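Long-range contact in cell division control protein 73 (Saccharomyces cerevisiae, PDB 4DM4), which serves in the PAF1 complex, which acts in transcription initiation and elongation by RNA polymerase II, in snR47 3'-end formation and in transcription-coupled histone modification: residues Leu16-Ile21 / Gly42-Glu47. Numbering follows the deposited sequence.
Sequences LTVANI and GLVNIE
V18, in the loop ahead of helix 21-27, and I21, at the start of that helix, pack against V44, an apolar contact in the GTPase-like fold of the conserved C-terminal domain of Cdc73. The loop follows strand 5-7 in the interior of the mixed sheet, whereas V44 sits on 43-48, the outermost strand at one end, so the contact joins the start of the helix to the sheet's edge strand. The tightest touch is I21 CG2 against V44 CG1, 3.5 Å apart. V44 CG1 lies between its own backbone N and carbonyl carbon, and from there it meets both V18 and I21, with V18 CG1 4.0 Å away. V18 and V44 run past each other in opposite directions rather than meeting end on.

V18 spreads its two methyls over the start of the strand. With CG1 anti to the V18 backbone N (chi1 171°), that methyl faces L43 N and V44, while CG2 rests 3.7 Å from G42 C. Cutting V18 back to an alanine would probably open a gap beside G42 and take away one of the two methyls that touch V44 CG1 here, leaving that of I21. Backbone hydrogen bonds tie V44 to I61 of strand 57-62 and G42 to D63 just beyond it. I21 also touches F81 of strand 77-82, while K22 of the helix also touches V44.

The loop holds its shape through polar bonds of its own. N20 ND2 reaches the carbonyls of I15 and V31, and I21 N bonds weakly to T17 O. T17 OG1 accepts from A19 N in an ST turn. Almost straight at 172°, the bond from T17 N to N20 OD1 spans 2.9 Å, its donor tilted 28° from the amide's carbonyl plane.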
ATOM      1  N   LEU A  16      -0.052  -0.652   8.746  1.00 28.65           N
ATOM      2  CA  LEU A  16       0.853  -1.439   7.933  1.00 26.62           C
ATOM      3  C   LEU A  16       2.141  -0.655   7.726  1.00 26.29           C
ATOM      4  O   LEU A  16       2.113   0.547   7.441  1.00 26.57           O
ATOM      5  CB  LEU A  16       0.203  -1.784   6.591  1.00 25.24           C
ATOM      6  CG  LEU A  16      -0.933  -2.817   6.581  1.00 23.82           C
ATOM      7  CD1 LEU A  16      -1.661  -2.770   5.242  1.00 23.52           C
ATOM      8  CD2 LEU A  16      -0.407  -4.229   6.860  1.00 21.10           C
ATOM      9  N   THR A  17       3.265  -1.343   7.895  1.00 25.75           N
ATOM     10  CA  THR A  17       4.600  -0.762   7.766  1.00 25.40           C
ATOM     11  C   THR A  17       5.450  -1.778   7.005  1.00 24.66           C
ATOM     12  O   THR A  17       4.982  -2.878   6.708  1.00 23.86           O
ATOM     13  CB  THR A  17       5.260  -0.512   9.144  1.00 27.33           C
ATOM     14  OG1 THR A  17       5.499  -1.768   9.785  1.00 27.91           O
ATOM     15  CG2 THR A  17       4.393   0.357  10.054  1.00 28.02           C
ATOM     16  N   VAL A  18       6.695  -1.421   6.691  1.00 24.29           N
ATOM     17  CA  VAL A  18       7.603  -2.342   5.996  1.00 23.85           C
ATOM     18  C   VAL A  18       7.846  -3.609   6.848  1.00 24.40           C
ATOM     19  O   VAL A  18       8.183  -4.662   6.307  1.00 24.11           O
ATOM     20  CB  VAL A  18       8.931  -1.624   5.564  1.00 24.65           C
ATOM     21  CG1 VAL A  18       9.976  -2.602   5.051  1.00 25.58           C
ATOM     22  CG2 VAL A  18       8.649  -0.589   4.477  1.00 24.16           C
ATOM     23  N   ALA A  19       7.635  -3.499   8.166  1.00 25.03           N
ATOM     24  CA  ALA A  19       7.802  -4.622   9.100  1.00 26.22           C
ATOM     25  C   ALA A  19       6.756  -5.730   8.959  1.00 25.41           C
ATOM     26  O   ALA A  19       7.092  -6.903   9.086  1.00 26.78           O
ATOM     27  CB  ALA A  19       7.842  -4.121  10.555  1.00 28.07           C
ATOM     28  N   ASN A  20       5.497  -5.370   8.703  1.00 23.71           N
ATOM     29  CA  ASN A  20       4.429  -6.372   8.635  1.00 22.65           C
ATOM     30  C   ASN A  20       3.777  -6.538   7.262  1.00 21.10           C
ATOM     31  O   ASN A  20       2.884  -7.366   7.106  1.00 20.67           O
ATOM     32  CB  ASN A  20       3.368  -6.131   9.729  1.00 22.82           C
ATOM     33  CG  ASN A  20       2.541  -4.876   9.493  1.00 21.93           C
ATOM     34  OD1 ASN A  20       2.781  -4.120   8.554  1.00 22.35           O
ATOM     35  ND2 ASN A  20       1.566  -4.645  10.354  1.00 22.27           N
ATOM     36  N   ILE A  21       4.245  -5.784   6.264  1.00 20.49           N
ATOM     37  CA  ILE A  21       3.605  -5.769   4.941  1.00 19.21           C
ATOM     38  C   ILE A  21       3.642  -7.103   4.195  1.00 19.34           C
ATOM     39  O   ILE A  21       2.656  -7.507   3.560  1.00 18.12           O
ATOM     40  CB  ILE A  21       4.147  -4.632   4.020  1.00 18.97           C
ATOM     41  CG1 ILE A  21       3.292  -4.507   2.751  1.00 18.03           C
ATOM     42  CG2 ILE A  21       5.618  -4.861   3.642  1.00 19.37           C
ATOM     43  CD1 ILE A  21       1.942  -3.858   2.982  1.00 18.11           C
ATOM     44  N   GLY A  42      13.598   0.652   5.288  1.00 26.77           N
ATOM     45  CA  GLY A  42      12.292   0.988   4.735  1.00 24.11           C
ATOM     46  C   GLY A  42      12.040   0.481   3.320  1.00 22.22           C
ATOM     47  O   GLY A  42      11.373   1.144   2.530  1.00 20.70           O
ATOM     48  N   LEU A  43      12.590  -0.692   3.012  1.00 21.91           N
ATOM     49  CA  LEU A  43      12.442  -1.311   1.697  1.00 20.89           C
ATOM     50  C   LEU A  43      12.274  -2.817   1.823  1.00 20.60           C
ATOM     51  O   LEU A  43      13.021  -3.468   2.544  1.00 21.40           O
ATOM     52  CB  LEU A  43      13.660  -0.996   0.818  1.00 21.45           C
ATOM     53  CG  LEU A  43      13.849  -1.756  -0.505  1.00 21.24           C
ATOM     54  CD1 LEU A  43      12.707  -1.478  -1.475  1.00 17.91           C
ATOM     55  CD2 LEU A  43      15.207  -1.397  -1.146  1.00 20.27           C
ATOM     56  N   VAL A  44      11.275  -3.356   1.130  1.00 19.67           N
ATOM     57  CA  VAL A  44      11.137  -4.803   0.978  1.00 19.77           C
ATOM     58  C   VAL A  44      10.652  -5.096  -0.449  1.00 19.56           C
ATOM     59  O   VAL A  44       9.885  -4.318  -1.014  1.00 18.73           O
ATOM     60  CB  VAL A  44      10.220  -5.435   2.092  1.00 19.61           C
ATOM     61  CG1 VAL A  44       8.784  -4.889   2.043  1.00 16.82           C
ATOM     62  CG2 VAL A  44      10.224  -6.959   2.031  1.00 19.55           C
ATOM     63  N   ASN A  45      11.144  -6.177  -1.044  1.00 20.17           N
ATOM     64  CA  ASN A  45      10.634  -6.632  -2.336  1.00 20.20           C
ATOM     65  C   ASN A  45       9.715  -7.807  -2.117  1.00 20.51           C
ATOM     66  O   ASN A  45      10.007  -8.669  -1.286  1.00 21.09           O
ATOM     67  CB  ASN A  45      11.763  -7.086  -3.267  1.00 21.85           C
ATOM     68  CG  ASN A  45      12.764  -5.994  -3.548  1.00 21.74           C
ATOM     69  OD1 ASN A  45      13.935  -6.119  -3.209  1.00 23.45           O
ATOM     70  ND2 ASN A  45      12.306  -4.909  -4.163  1.00 21.66           N
ATOM     71  N   ILE A  46       8.613  -7.846  -2.858  1.00 19.89           N
ATOM     72  CA  ILE A  46       7.768  -9.032  -2.884  1.00 20.70           C
ATOM     73  C   ILE A  46       7.387  -9.392  -4.317  1.00 21.52           C
ATOM     74  O   ILE A  46       7.437  -8.555  -5.223  1.00 21.52           O
ATOM     75  CB  ILE A  46       6.489  -8.882  -2.007  1.00 20.00           C
ATOM     76  CG1 ILE A  46       5.588  -7.764  -2.536  1.00 19.26           C
ATOM     77  CG2 ILE A  46       6.855  -8.658  -0.524  1.00 19.26           C
ATOM     78  CD1 ILE A  46       4.132  -7.861  -2.058  1.00 21.86           C
ATOM     79  N   GLU A  47       7.011 -10.648  -4.509  1.00 22.58           N
ATOM     80  CA  GLU A  47       6.594 -11.135  -5.806  1.00 24.44           C
ATOM     81  C   GLU A  47       5.171 -11.692  -5.687  1.00 24.05           C
ATOM     82  O   GLU A  47       4.835 -12.342  -4.687  1.00 23.39           O
ATOM     83  CB  GLU A  47       7.595 -12.190  -6.295  1.00 26.74           C
ATOM     84  CG  GLU A  47       7.369 -12.707  -7.693  1.00 30.45           C
ATOM     85  CD  GLU A  47       8.490 -13.619  -8.156  1.00 35.67           C
ATOM     86  OE1 GLU A  47       9.619 -13.115  -8.368  1.00 38.55           O
ATOM     87  OE2 GLU A  47       8.240 -14.835  -8.316  1.00 37.22           O
TER